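Local coordinates for nitronate monooxygenase family protein (Pseudomonas aeruginosa, PDB 4QIT), which uses FMN and molecular oxygen to carry out the oxidative denitrification of alkyl nitronates, the toxin propionate 3-nitronate being its best substrate, at residues 93-98 / 298-303; 98-101 / 106-109; 116-121 / 136-141; 252-255 / 260-263; 288-293 / 310-315. The protein carries 1 engineered substitution. All coordinates share one frame; numbering follows the deposited sequence.

Contact 1 (93-98 / 298-303)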
# COMPACT_ATOMS: atom_id res chain seq x y z
N LEU A 93 -17.01 2.88 -27.02
CA LEU A 93 -18.27 2.17 -27.18
C LEU A 93 -18.17 1.05 -28.22
O LEU A 93 -18.65 -0.05 -27.98
CB LEU A 93 -19.38 3.16 -27.55
CG LEU A 93 -19.76 4.13 -26.43
CD1 LEU A 93 -20.59 5.28 -26.96
CD2 LEU A 93 -20.51 3.39 -25.34
N ASP A 94 -17.53 1.33 -29.35
CA ASP A 94 -17.36 0.30 -30.38
C ASP A 94 -16.59 -0.90 -29.83
O ASP A 94 -16.91 -2.06 -30.13
CB ASP A 94 -16.63 0.87 -31.60
CG ASP A 94 -17.49 1.81 -32.42
OD1 ASP A 94 -18.71 1.91 -32.17
OD2 ASP A 94 -16.93 2.46 -33.33
N TYR A 95 -15.57 -0.62 -29.03
CA TYR A 95 -14.78 -1.65 -28.37
C TYR A 95 -15.62 -2.51 -27.42
O TYR A 95 -15.42 -3.72 -27.33
CB TYR A 95 -13.60 -1.03 -27.62
CG TYR A 95 -12.72 -2.05 -26.93
CD1 TYR A 95 -11.85 -2.86 -27.67
CD2 TYR A 95 -12.75 -2.22 -25.56
CE1 TYR A 95 -11.05 -3.80 -27.05
CE2 TYR A 95 -11.95 -3.16 -24.93
CZ TYR A 95 -11.10 -3.95 -25.68
OH TYR A 95 -10.31 -4.88 -25.07
N LEU A 96 -16.56 -1.87 -26.72
CA LEU A 96 -17.42 -2.57 -25.76
C LEU A 96 -18.57 -3.32 -26.41
O LEU A 96 -19.27 -4.09 -25.75
CB LEU A 96 -17.99 -1.57 -24.73
CG LEU A 96 -17.15 -1.11 -23.53
CD1 LEU A 96 -15.73 -0.75 -23.87
CD2 LEU A 96 -17.84 0.05 -22.79
N LYS A 97 -18.77 -3.11 -27.71
CA LYS A 97 -19.93 -3.67 -28.42
C LYS A 97 -20.19 -5.17 -28.21
O LYS A 97 -21.33 -5.57 -27.98
CB LYS A 97 -19.81 -3.33 -29.91
CG LYS A 97 -21.13 -3.18 -30.63
CD LYS A 97 -20.91 -2.42 -31.94
CE LYS A 97 -22.22 -1.96 -32.54
NZ LYS A 97 -22.26 -0.47 -32.68
N PRO A 98 -19.13 -6.01 -28.27
CA PRO A 98 -19.40 -7.44 -28.05
C PRO A 98 -19.91 -7.77 -26.65
O PRO A 98 -20.69 -8.72 -26.50
CB PRO A 98 -18.03 -8.09 -28.28
CG PRO A 98 -17.30 -7.14 -29.15
CD PRO A 98 -17.74 -5.79 -28.69
N GLY A 298 -5.12 -3.56 -28.92
CA GLY A 298 -6.49 -3.50 -29.40
C GLY A 298 -7.39 -2.58 -28.59
O GLY A 298 -8.44 -2.15 -29.06
N VAL A 299 -6.98 -2.29 -27.35
CA VAL A 299 -7.76 -1.40 -26.49
C VAL A 299 -7.55 0.05 -26.90
O VAL A 299 -6.43 0.56 -26.84
CB VAL A 299 -7.40 -1.57 -25.00
CG1 VAL A 299 -8.26 -0.66 -24.13
CG2 VAL A 299 -7.55 -3.02 -24.58
N PRO A 300 -8.63 0.73 -27.32
CA PRO A 300 -8.49 2.13 -27.75
C PRO A 300 -8.26 3.04 -26.55
O PRO A 300 -8.45 2.61 -25.42
CB PRO A 300 -9.85 2.43 -28.41
CG PRO A 300 -10.81 1.52 -27.71
CD PRO A 300 -10.03 0.28 -27.35
N PRO A 301 -7.83 4.29 -26.80
CA PRO A 301 -7.57 5.21 -25.68
C PRO A 301 -8.79 5.42 -24.80
O PRO A 301 -9.93 5.50 -25.28
CB PRO A 301 -7.19 6.52 -26.39
CG PRO A 301 -6.63 6.08 -27.70
CD PRO A 301 -7.45 4.88 -28.10
N LEU A 302 -8.56 5.50 -23.50
CA LEU A 302 -9.63 5.68 -22.53
C LEU A 302 -10.22 7.08 -22.61
O LEU A 302 -9.47 8.07 -22.58
CB LEU A 302 -9.07 5.47 -21.13
CG LEU A 302 -10.00 5.12 -19.97
CD1 LEU A 302 -10.74 3.83 -20.28
CD2 LEU A 302 -9.19 4.98 -18.69
N PRO A 303 -11.56 7.20 -22.69
CA PRO A 303 -12.18 8.51 -22.53
C PRO A 303 -11.94 9.09 -21.12
O PRO A 303 -11.39 8.41 -20.25
CB PRO A 303 -13.69 8.22 -22.73
CG PRO A 303 -13.72 6.94 -23.53
CD PRO A 303 -12.54 6.15 -23.04

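Contact 2 (98-101 / 106-109)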
# COMPACT_ATOMS: atom_id res chain seq x y z
N PRO A 98 -19.13 -6.01 -28.27
CA PRO A 98 -19.40 -7.44 -28.05
C PRO A 98 -19.91 -7.77 -26.65
O PRO A 98 -20.69 -8.72 -26.50
CB PRO A 98 -18.03 -8.09 -28.28
CG PRO A 98 -17.30 -7.14 -29.15
CD PRO A 98 -17.74 -5.79 -28.69
N LEU A 99 -19.49 -7.01 -25.64
CA LEU A 99 -19.98 -7.22 -24.28
C LEU A 99 -21.47 -6.91 -24.16
O LEU A 99 -22.24 -7.66 -23.54
CB LEU A 99 -19.17 -6.38 -23.29
CG LEU A 99 -17.67 -6.68 -23.28
CD1 LEU A 99 -16.92 -5.68 -22.40
CD2 LEU A 99 -17.42 -8.12 -22.83
N PHE A 100 -21.90 -5.81 -24.77
CA PHE A 100 -23.32 -5.48 -24.78
C PHE A 100 -24.10 -6.55 -25.53
O PHE A 100 -25.20 -6.94 -25.10
CB PHE A 100 -23.55 -4.12 -25.45
CG PHE A 100 -23.23 -2.94 -24.56
CD1 PHE A 100 -24.21 -2.40 -23.73
CD2 PHE A 100 -21.97 -2.35 -24.57
CE1 PHE A 100 -23.93 -1.31 -22.93
CE2 PHE A 100 -21.68 -1.26 -23.75
CZ PHE A 100 -22.66 -0.74 -22.94
N ALA A 101 -23.52 -7.05 -26.62
CA ALA A 101 -24.19 -8.03 -27.48
C ALA A 101 -24.43 -9.37 -26.77
O ALA A 101 -25.39 -10.07 -27.08
CB ALA A 101 -23.40 -8.23 -28.78
N GLU A 106 -27.29 -3.11 -27.30
CA GLU A 106 -26.33 -2.29 -28.01
C GLU A 106 -25.78 -1.27 -27.03
O GLU A 106 -26.44 -0.97 -26.02
CB GLU A 106 -26.98 -1.60 -29.20
CG GLU A 106 -27.43 -2.55 -30.29
CD GLU A 106 -27.97 -1.83 -31.51
OE1 GLU A 106 -28.27 -0.63 -31.40
OE2 GLU A 106 -28.07 -2.47 -32.57
N PRO A 107 -24.58 -0.73 -27.31
CA PRO A 107 -24.01 0.32 -26.46
C PRO A 107 -24.87 1.57 -26.55
O PRO A 107 -25.59 1.76 -27.54
CB PRO A 107 -22.65 0.60 -27.10
CG PRO A 107 -22.33 -0.63 -27.89
CD PRO A 107 -23.66 -1.12 -28.39
N PRO A 108 -24.79 2.44 -25.53
CA PRO A 108 -25.52 3.71 -25.60
C PRO A 108 -25.07 4.51 -26.83
O PRO A 108 -23.95 4.31 -27.31
CB PRO A 108 -25.12 4.42 -24.30
CG PRO A 108 -23.87 3.73 -23.83
CD PRO A 108 -23.97 2.32 -24.32
N VAL A 109 -25.93 5.37 -27.36
CA VAL A 109 -25.58 6.11 -28.58
C VAL A 109 -24.61 7.27 -28.32
O VAL A 109 -23.99 7.79 -29.25
CB VAL A 109 -26.82 6.65 -29.31
CG1 VAL A 109 -27.70 5.50 -29.79
CG2 VAL A 109 -27.59 7.59 -28.41

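Contact 3 (116-121 / 136-141). With FMN (flavin mononucleotide), chain C.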
# COMPACT_ATOMS: atom_id res chain seq x y z
N LEU A 116 -21.22 15.63 -12.19
CA LEU A 116 -20.71 16.99 -12.27
C LEU A 116 -19.83 17.29 -11.07
O LEU A 116 -20.21 17.03 -9.92
CB LEU A 116 -21.85 18.01 -12.37
CG LEU A 116 -22.78 17.88 -13.56
CD1 LEU A 116 -23.86 18.96 -13.51
CD2 LEU A 116 -22.00 17.96 -14.86
N SER A 117 -18.65 17.81 -11.34
CA SER A 117 -17.75 18.24 -10.29
C SER A 117 -18.31 19.45 -9.56
O SER A 117 -19.08 20.23 -10.13
CB SER A 117 -16.39 18.60 -10.89
OG SER A 117 -15.52 19.10 -9.89
N PHE A 118 -17.91 19.60 -8.30
CA PHE A 118 -18.21 20.78 -7.50
C PHE A 118 -17.70 22.01 -8.24
O PHE A 118 -18.26 23.10 -8.12
CB PHE A 118 -17.54 20.64 -6.13
CG PHE A 118 -18.00 21.65 -5.11
CD1 PHE A 118 -19.29 21.62 -4.61
CD2 PHE A 118 -17.12 22.62 -4.62
CE1 PHE A 118 -19.71 22.54 -3.65
CE2 PHE A 118 -17.53 23.54 -3.67
CZ PHE A 118 -18.82 23.50 -3.18
N LEU A 119 -16.64 21.82 -9.01
CA LEU A 119 -16.02 22.91 -9.77
C LEU A 119 -16.82 23.35 -10.99
O LEU A 119 -16.52 24.39 -11.58
CB LEU A 119 -14.60 22.53 -10.18
CG LEU A 119 -13.70 22.11 -9.02
CD1 LEU A 119 -12.32 21.75 -9.52
CD2 LEU A 119 -13.61 23.22 -7.97
N GLU A 120 -17.82 22.56 -11.39
CA GLU A 120 -18.59 22.90 -12.59
C GLU A 120 -20.10 23.05 -12.38
O GLU A 120 -20.80 23.47 -13.30
CB GLU A 120 -18.32 21.89 -13.71
CG GLU A 120 -18.95 20.53 -13.49
CD GLU A 120 -18.44 19.49 -14.46
OE1 GLU A 120 -18.03 18.40 -14.01
OE2 GLU A 120 -18.45 19.75 -15.68
N ASP A 121 -20.60 22.72 -11.20
CA ASP A 121 -22.03 22.89 -10.91
C ASP A 121 -22.21 23.98 -9.86
O ASP A 121 -22.08 23.72 -8.67
CB ASP A 121 -22.66 21.58 -10.43
CG ASP A 121 -24.18 21.68 -10.26
OD1 ASP A 121 -24.73 22.80 -10.30
OD2 ASP A 121 -24.83 20.62 -10.10
N VAL A 136 -18.85 18.98 5.42
CA VAL A 136 -18.83 18.78 3.98
C VAL A 136 -17.44 18.29 3.58
O VAL A 136 -16.43 18.86 3.99
CB VAL A 136 -19.19 20.07 3.20
CG1 VAL A 136 -18.93 19.90 1.70
CG2 VAL A 136 -20.64 20.46 3.46
N SER A 137 -17.39 17.20 2.81
CA SER A 137 -16.12 16.61 2.40
C SER A 137 -15.98 16.62 0.88
O SER A 137 -16.97 16.58 0.15
CB SER A 137 -16.01 15.18 2.93
OG SER A 137 -15.78 15.16 4.32
N PHE A 138 -14.73 16.65 0.42
CA PHE A 138 -14.43 16.68 -1.00
C PHE A 138 -13.44 15.60 -1.39
O PHE A 138 -12.49 15.31 -0.64
CB PHE A 138 -13.88 18.06 -1.40
CG PHE A 138 -14.87 19.16 -1.19
CD1 PHE A 138 -15.89 19.37 -2.10
CD2 PHE A 138 -14.79 19.98 -0.07
CE1 PHE A 138 -16.83 20.39 -1.91
CE2 PHE A 138 -15.73 21.01 0.13
CZ PHE A 138 -16.74 21.20 -0.79
N HIS A 139 -13.66 15.01 -2.56
CA HIS A 139 -12.84 13.93 -3.10
C HIS A 139 -12.31 14.35 -4.46
O HIS A 139 -13.04 14.98 -5.23
CB HIS A 139 -13.68 12.67 -3.27
CG HIS A 139 -12.89 11.40 -3.23
ND1 HIS A 139 -12.14 11.02 -2.14
CD2 HIS A 139 -12.75 10.41 -4.14
CE1 HIS A 139 -11.56 9.87 -2.38
NE2 HIS A 139 -11.91 9.47 -3.59
N PHE A 140 -11.06 13.99 -4.74
CA PHE A 140 -10.36 14.24 -6.01
C PHE A 140 -9.68 15.60 -6.11
O PHE A 140 -8.92 15.83 -7.05
CB PHE A 140 -11.25 14.06 -7.25
CG PHE A 140 -11.88 12.70 -7.39
CD1 PHE A 140 -11.15 11.53 -7.21
CD2 PHE A 140 -13.22 12.60 -7.75
CE1 PHE A 140 -11.76 10.29 -7.38
CE2 PHE A 140 -13.83 11.37 -7.92
CZ PHE A 140 -13.10 10.21 -7.73
N GLY A 141 -9.97 16.49 -5.17
CA GLY A 141 -9.38 17.82 -5.17
C GLY A 141 -9.96 18.69 -4.07
O GLY A 141 -10.93 18.31 -3.40
N1 FMN C . -14.99 8.33 -1.22
C2 FMN C . -15.58 9.52 -1.65
O2 FMN C . -15.00 10.58 -1.44
N3 FMN C . -16.80 9.52 -2.28
C4 FMN C . -17.44 8.32 -2.50
O4 FMN C . -18.53 8.28 -3.07
C4A FMN C . -16.85 7.14 -2.08
N5 FMN C . -17.51 5.97 -2.33
C5A FMN C . -16.98 4.77 -1.91
C6 FMN C . -17.69 3.61 -2.17
C7 FMN C . -17.21 2.38 -1.76
C7M FMN C . -18.05 1.17 -2.06
C8 FMN C . -15.98 2.31 -1.11
C8M FMN C . -15.43 0.98 -0.67
C9 FMN C . -15.26 3.49 -0.85
C9A FMN C . -15.76 4.73 -1.25
N10 FMN C . -15.07 5.92 -1.01
C10 FMN C . -15.62 7.13 -1.44
C1' FMN C . -13.73 5.90 -0.32
C2' FMN C . -13.82 6.11 1.18
O2' FMN C . -14.07 7.46 1.45
C3' FMN C . -12.51 5.73 1.86
O3' FMN C . -11.39 6.27 1.20
C4' FMN C . -12.39 4.22 1.82
O4' FMN C . -13.67 3.64 1.98
C5' FMN C . -11.51 3.78 2.97
O5' FMN C . -11.13 2.48 2.64
P FMN C . -11.78 1.21 3.35
O1P FMN C . -12.35 1.62 4.68
O2P FMN C . -10.70 0.18 3.45
O3P FMN C . -12.88 0.78 2.44

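Contact 4 (252-255 / 260-263)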
# COMPACT_ATOMS: atom_id res chain seq x y z
N PRO A 252 -27.09 -3.65 7.02
CA PRO A 252 -28.40 -3.75 6.38
C PRO A 252 -28.92 -2.39 5.91
O PRO A 252 -29.75 -2.33 5.00
CB PRO A 252 -29.29 -4.32 7.50
CG PRO A 252 -28.58 -3.98 8.77
CD PRO A 252 -27.12 -4.11 8.42
N GLU A 253 -28.42 -1.32 6.52
CA GLU A 253 -28.83 0.04 6.16
C GLU A 253 -28.21 0.53 4.85
O GLU A 253 -28.67 1.51 4.29
CB GLU A 253 -28.47 1.02 7.28
CG GLU A 253 -29.18 0.76 8.62
CD GLU A 253 -28.49 -0.29 9.48
OE1 GLU A 253 -27.41 -0.80 9.09
OE2 GLU A 253 -29.03 -0.61 10.57
N SER A 254 -27.15 -0.13 4.38
CA SER A 254 -26.52 0.32 3.13
C SER A 254 -27.37 -0.08 1.93
O SER A 254 -28.28 -0.92 2.05
CB SER A 254 -25.11 -0.27 2.99
OG SER A 254 -25.15 -1.51 2.31
N SER A 255 -27.08 0.49 0.76
CA SER A 255 -27.79 0.11 -0.45
C SER A 255 -27.03 -0.86 -1.35
O SER A 255 -27.33 -0.98 -2.54
CB SER A 255 -28.22 1.34 -1.25
OG SER A 255 -27.10 2.14 -1.58
N TYR A 260 -23.59 -7.90 -4.36
CA TYR A 260 -22.46 -7.22 -3.73
C TYR A 260 -22.19 -7.81 -2.35
O TYR A 260 -21.05 -8.12 -1.99
CB TYR A 260 -22.80 -5.73 -3.66
CG TYR A 260 -21.70 -4.74 -3.32
CD1 TYR A 260 -20.42 -5.14 -2.95
CD2 TYR A 260 -21.97 -3.38 -3.38
CE1 TYR A 260 -19.44 -4.19 -2.64
CE2 TYR A 260 -21.01 -2.43 -3.08
CZ TYR A 260 -19.75 -2.84 -2.71
OH TYR A 260 -18.82 -1.85 -2.40
N ARG A 261 -23.25 -7.98 -1.56
CA ARG A 261 -23.11 -8.57 -0.23
C ARG A 261 -22.55 -9.99 -0.29
O ARG A 261 -21.62 -10.33 0.45
CB ARG A 261 -24.45 -8.54 0.52
CG ARG A 261 -24.98 -7.14 0.74
CD ARG A 261 -26.43 -7.16 1.18
NE ARG A 261 -27.00 -5.81 1.14
CZ ARG A 261 -26.88 -4.92 2.11
NH1 ARG A 261 -26.24 -5.23 3.24
NH2 ARG A 261 -27.41 -3.71 1.96
N GLU A 262 -23.11 -10.81 -1.18
CA GLU A 262 -22.61 -12.17 -1.38
C GLU A 262 -21.13 -12.18 -1.79
O GLU A 262 -20.35 -12.98 -1.28
CB GLU A 262 -23.46 -12.89 -2.44
CG GLU A 262 -22.87 -14.18 -2.95
CD GLU A 262 -23.72 -14.83 -4.03
OE1 GLU A 262 -24.02 -14.16 -5.05
OE2 GLU A 262 -24.10 -16.00 -3.85
N ALA A 263 -20.77 -11.30 -2.72
CA ALA A 263 -19.40 -11.17 -3.20
C ALA A 263 -18.44 -10.84 -2.05
O ALA A 263 -17.38 -11.46 -1.91
CB ALA A 263 -19.31 -10.08 -4.26

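Contact 5 (288-293 / 310-315)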
# COMPACT_ATOMS: atom_id res chain seq x y z
N ASN A 288 -13.58 -8.26 -11.61
CA ASN A 288 -14.53 -8.99 -12.43
C ASN A 288 -14.27 -8.66 -13.90
O ASN A 288 -13.18 -8.24 -14.26
CB ASN A 288 -15.97 -8.71 -12.00
CG ASN A 288 -16.35 -7.24 -12.11
OD1 ASN A 288 -15.71 -6.45 -12.82
ND2 ASN A 288 -17.41 -6.86 -11.41
N ARG A 289 -15.28 -8.82 -14.76
CA ARG A 289 -15.06 -8.62 -16.19
C ARG A 289 -14.79 -7.17 -16.60
O ARG A 289 -14.22 -6.92 -17.67
CB ARG A 289 -16.20 -9.25 -17.00
CG ARG A 289 -16.33 -10.74 -16.75
CD ARG A 289 -17.41 -11.37 -17.61
NE ARG A 289 -17.11 -11.26 -19.04
CZ ARG A 289 -17.98 -11.56 -20.00
NH1 ARG A 289 -19.20 -11.96 -19.67
NH2 ARG A 289 -17.64 -11.43 -21.27
N MET A 290 -15.15 -6.22 -15.74
CA MET A 290 -14.81 -4.82 -15.99
C MET A 290 -13.38 -4.46 -15.63
O MET A 290 -12.96 -3.32 -15.87
CB MET A 290 -15.78 -3.87 -15.27
CG MET A 290 -17.13 -3.73 -15.93
SD MET A 290 -17.00 -3.35 -17.70
CE MET A 290 -15.93 -1.90 -17.72
N PHE A 291 -12.62 -5.40 -15.08
CA PHE A 291 -11.24 -5.13 -14.67
C PHE A 291 -10.29 -5.69 -15.72
O PHE A 291 -9.80 -6.82 -15.59
CB PHE A 291 -10.91 -5.81 -13.33
CG PHE A 291 -11.52 -5.14 -12.11
CD1 PHE A 291 -12.90 -5.00 -11.97
CD2 PHE A 291 -10.70 -4.73 -11.06
CE1 PHE A 291 -13.44 -4.44 -10.83
CE2 PHE A 291 -11.24 -4.17 -9.92
CZ PHE A 291 -12.61 -4.02 -9.80
N PHE A 292 -10.02 -4.92 -16.77
CA PHE A 292 -9.08 -5.38 -17.78
C PHE A 292 -7.93 -4.40 -17.99
O PHE A 292 -7.90 -3.31 -17.42
CB PHE A 292 -9.78 -5.74 -19.09
CG PHE A 292 -10.60 -4.62 -19.67
CD1 PHE A 292 -11.93 -4.47 -19.32
CD2 PHE A 292 -10.05 -3.75 -20.60
CE1 PHE A 292 -12.70 -3.45 -19.86
CE2 PHE A 292 -10.80 -2.74 -21.15
CZ PHE A 292 -12.13 -2.58 -20.78
N ASP A 293 -6.96 -4.82 -18.81
CA ASP A 293 -5.77 -4.01 -19.05
C ASP A 293 -6.05 -2.97 -20.13
O ASP A 293 -6.25 -3.31 -21.30
CB ASP A 293 -4.61 -4.91 -19.48
CG ASP A 293 -3.27 -4.19 -19.45
OD1 ASP A 293 -3.25 -2.94 -19.33
OD2 ASP A 293 -2.23 -4.87 -19.55
N ASP A 310 -20.20 6.28 -17.38
CA ASP A 310 -21.50 6.29 -18.05
C ASP A 310 -21.62 5.08 -18.98
O ASP A 310 -22.67 4.42 -19.02
CB ASP A 310 -21.68 7.60 -18.81
CG ASP A 310 -23.11 7.82 -19.28
OD1 ASP A 310 -24.05 7.43 -18.56
OD2 ASP A 310 -23.30 8.39 -20.38
N ALA A 311 -20.55 4.76 -19.70
CA ALA A 311 -20.56 3.60 -20.58
C ALA A 311 -20.68 2.31 -19.77
O ALA A 311 -21.48 1.42 -20.09
CB ALA A 311 -19.29 3.58 -21.47
N THR A 312 -19.90 2.23 -18.70
CA THR A 312 -19.92 1.05 -17.84
C THR A 312 -21.29 0.85 -17.20
O THR A 312 -21.78 -0.29 -17.13
CB THR A 312 -18.83 1.16 -16.77
OG1 THR A 312 -17.54 1.16 -17.41
CG2 THR A 312 -18.90 0.01 -15.77
N LYS A 313 -21.91 1.93 -16.74
CA LYS A 313 -23.25 1.83 -16.16
C LYS A 313 -24.27 1.26 -17.15
O LYS A 313 -25.11 0.43 -16.79
CB LYS A 313 -23.71 3.17 -15.60
CG LYS A 313 -23.09 3.51 -14.27
CD LYS A 313 -23.65 4.82 -13.73
CE LYS A 313 -23.84 4.78 -12.23
NZ LYS A 313 -24.89 5.76 -11.80
N ALA A 314 -24.17 1.68 -18.40
CA ALA A 314 -25.02 1.11 -19.44
C ALA A 314 -24.80 -0.40 -19.59
O ALA A 314 -25.76 -1.15 -19.72
CB ALA A 314 -24.79 1.82 -20.76
N LEU A 315 -23.55 -0.84 -19.56
CA LEU A 315 -23.25 -2.26 -19.68
C LEU A 315 -23.74 -3.02 -18.44
O LEU A 315 -24.29 -4.11 -18.56
CB LEU A 315 -21.75 -2.47 -19.92
CG LEU A 315 -21.30 -3.92 -20.08
CD1 LEU A 315 -22.08 -4.65 -21.18
CD2 LEU A 315 -19.80 -3.98 -20.34

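Contact 1 (93-98 / 298-303)
Tyr95 swings its ring out toward Pro300 and Val299 through a chi1 of -179°, which sets CG opposite the backbone N and beside the carbonyl carbon. Val299 contributes a branch of its own: with CG1 trans to N, CG2 is the methyl left lying toward the tyrosine. The ring meets the loop with one face and its hydroxyl end. Over that face sits Pro300 CD, 3.9 Å from the centroid of the Tyr95 ring and 27° off the ring normal. It is displaced toward the root of the ring, so its closest neighbour is Tyr95 CG at 3.6 Å. This is a CH-pi contact, and a proline CD suits it because its hydrogens are polarised by the adjoining amide nitrogen. Pro300 CG extends the same packing down to Tyr95 CB, 3.8 Å away. On the same face, but farther along, Val299 CA stands about 4.1 Å above the ring plane. At the far end the loop closes on the phenol, with Val299 CG2 3.4 Å from Tyr95 OH. No hydrogen bond joins the two segments, so their fit rests on shape and weak CH-pi attraction. Around this patch Trp92, about one helical turn before Tyr95, receives the side chains of Val299, Leu302 and Pro303, while Leu93 and Leu96 turn to Ala311 of helix 307-320. The site is remote from the flavin. It is a surface packing of a proline-rich loop on an aromatic helix face, joining the stretch between strand 283-285 and helix 307-320 to helix 86-101 at the periphery of the TIM-barrel protein.

Contact 2 (98-101 / 106-109)
Phe100 and Glu106 bring the two backbones together, their CA atoms only 5.4 Å apart as the chain leaves the end of helix 86-101 and doubles back. The helical side is kinked near Pro98, whose nitrogen has no hydrogen to give to the turn before. The returning side, from Glu106 through Pro108, is extended, with two successive prolines close to the polyproline conformation. No backbone hydrogen bond ties one to the other, and the contact is carried by a single aromatic ring. Phe100 CG lies beside its own backbone N, chi1 -78°, and this turns a ring face to the prolines. Pro107 CA stands almost exactly over the middle of that face, 3.6 Å from the Phe100 centroid and just 2° off the normal, a nearly ideal CH-pi geometry. The proline ring spreads from there toward one side of the phenyl, with Pro107 CG 3.8 Å from Phe100 CD2. Pro108 takes the outer end: its CD comes within 3.6 Å of Phe100 CZ, the two side chains set roughly at right angles. The carbonyl oxygen Glu106 O approaches Phe100 CD1 at 3.5 Å, while the CB of Glu106 points away from the helix. Ala314 and Leu315 of helix 307-320 also touch Phe100, so the phenyl is shared between the loop and that helix, and Lys97 and Leu93, about one and two turns back from Phe100, also receive Pro107. Such a Pro-Pro segment folded over a phenylalanine is a proline-aromatic CH-pi packing, here closing the turn after helix 86-101 on the outside of the TIM-barrel fold, far from the flavin.

Contact 3 (116-121 / 136-141)
Phe118 and Phe138 meet edge to face beside the TIM barrel, Phe138 reaching out from barrel strand 135-139 to a phenylalanine of the loop that precedes helix 124-131. The rings are inclined at 54°, short of a perfect T, with centroids 4.7 Å apart. Phe138 presents its CE1 corner, which stands about 3.4 Å above the middle of the Phe118 ring; its shortest approach is Phe138 CE1 to Phe118 CD2, 3.5 Å. The neighbouring Phe138 CZ leans over the outer end of the same face, near Phe118 CE2 at 3.8 Å. Both torsions serve this meeting: Phe118 holds CG trans to its backbone N (chi1 -168°), whereas Phe138 keeps CG next to N, and these two settings bring the rings together between loop and strand. Both are buried, walled by Leu124, Leu125 and Leu128 of helix 124-131 and by Leu76 on the Phe118 side, and by Val158 and Pro143 on the Phe138 side. The edge-on arrangement sets the slightly positive ring hydrogens of Phe138 against the electron-rich face of Phe118.

On the strand the next residue, His139, points the other way and lines the flavin pocket, with NE2 hydrogen-bonded to Ser189 O; the aromatic pair and the flavin pocket thus lie on opposite faces of the same strand. The loop bearing Phe118 is itself pinned. Ser117 OG accepts from Leu119 N in an ST turn, and it is also bonded to His79 O. Closing the loop, Ser117 N donates almost straight to Glu120 OE1 at 2.8 Å, using the oxygen's anti lone pair.

Contact 4 (252-255 / 260-263)
Arg261 lays the end of its guanidinium beside Ser254, with NH2 2.9 Å from Ser254 O and 3.2 Å from Ser254 OG. The carbonyl oxygen lies at the edge of the guanidinium, in its plane. The hydroxyl is close to NH2 as well, 3.8 Å from Arg261 CZ. Reach comes from the chain, which runs extended from CG to NE after CG has settled beside the backbone N (chi1 -62°); a turn at chi4 of -84° then sets the planar head so that its NH2 edge meets the loop. The other nitrogen, NH1, passes near the proline, 4.1 Å from Pro252 CA, and Pro252 O is likewise 4.1 Å from NH2.

The loop offers the guanidinium several carbonyl groups. NE is hydrogen-bonded to Ala256 O and NH1 to Cys251 O, which fix the rotation of the head and would probably stabilise its positive charge. Ser254 OG is engaged too: it is bonded to Val249 O and to Ala256 N, so the hydroxyl holds together the chain before and after it. The contact therefore works as a helix arginine gathering the turns of the loop that leads into its own helix, mostly by carbonyl oxygens.

The preceding residue, Tyr260, touches the flavin and gives its OH to a hydrogen bond with Trp331 O, while Ser255 OG reaches Gly28 O. The segment 252-255 follows the short helix 246-249, which comes straight after barrel strand 241-244, and runs on into helix 258-265, so the arginine spans the connection between these two helices at one end of the barrel.

Contact 5 (288-293 / 310-315)
Thr312 OG1 is hydrogen-bonded to Met278 O and more weakly to Val308 O one turn back on its own helix, and against this engaged oxygen Met290 rests its terminal methyl, CE to Thr312 OG1 being 3.5 Å. Met290 and Thr312 reach toward each other tip to tip, with CE also 4.0 Å from the threonine methyl CG2. Two bends, at chi2 (-51°) and chi3, fold the methionine so that its sulfur and methyl both face helix 307-320 rather than running past it. Sulfur takes the second partner: Met290 SD is 3.9 Å from Leu315 CD2, one turn along the helix from Thr312.

The loop is held in shape from behind. It forms a type I turn from Asn288 to Phe291, closed by Phe291 N to Asn288 O at 3.0 Å, and Asn288 OD1 accepts from Met290 N in an Asx turn, the donor lying well out of the carbonyl plane. Met290 O is bonded to Thr277 OG1, and Arg289 makes a salt bridge with Glu102, while Leu315 also packs on Leu99 and Phe100 of helix 86-101.

All three touching residues are buried and no hydrogen bond crosses between the segments. With the threonine hydroxyl already committed to carbonyl oxygens, what joins these two segments is probably mainly dispersion from the polarisable sulfur and its methyl.

In the fold
Contacts 1, 2 and 5 form one cluster, each centre about 11 Å from the other two, around helices 86-101 and 307-320 at one side of the barrel. Contacts 1 and 2 share helix 86-101 and Pro98, and contact 5 touches both through Phe100 with Leu315 and Val299 with Asp293. Along the chain contact 2 precedes 3, then 4, then 5, whereas contact 1 spans from helix 86-101 to the loop before helix 307-320 and its segments alternate with those of contact 5. Contacts 3 and 4, 26 Å apart by centres on opposite sides of the chain's centre, each include a flavin-pocket residue; the cluster is helix-loop packing, surface-lying in contact 1, buried in contact 5.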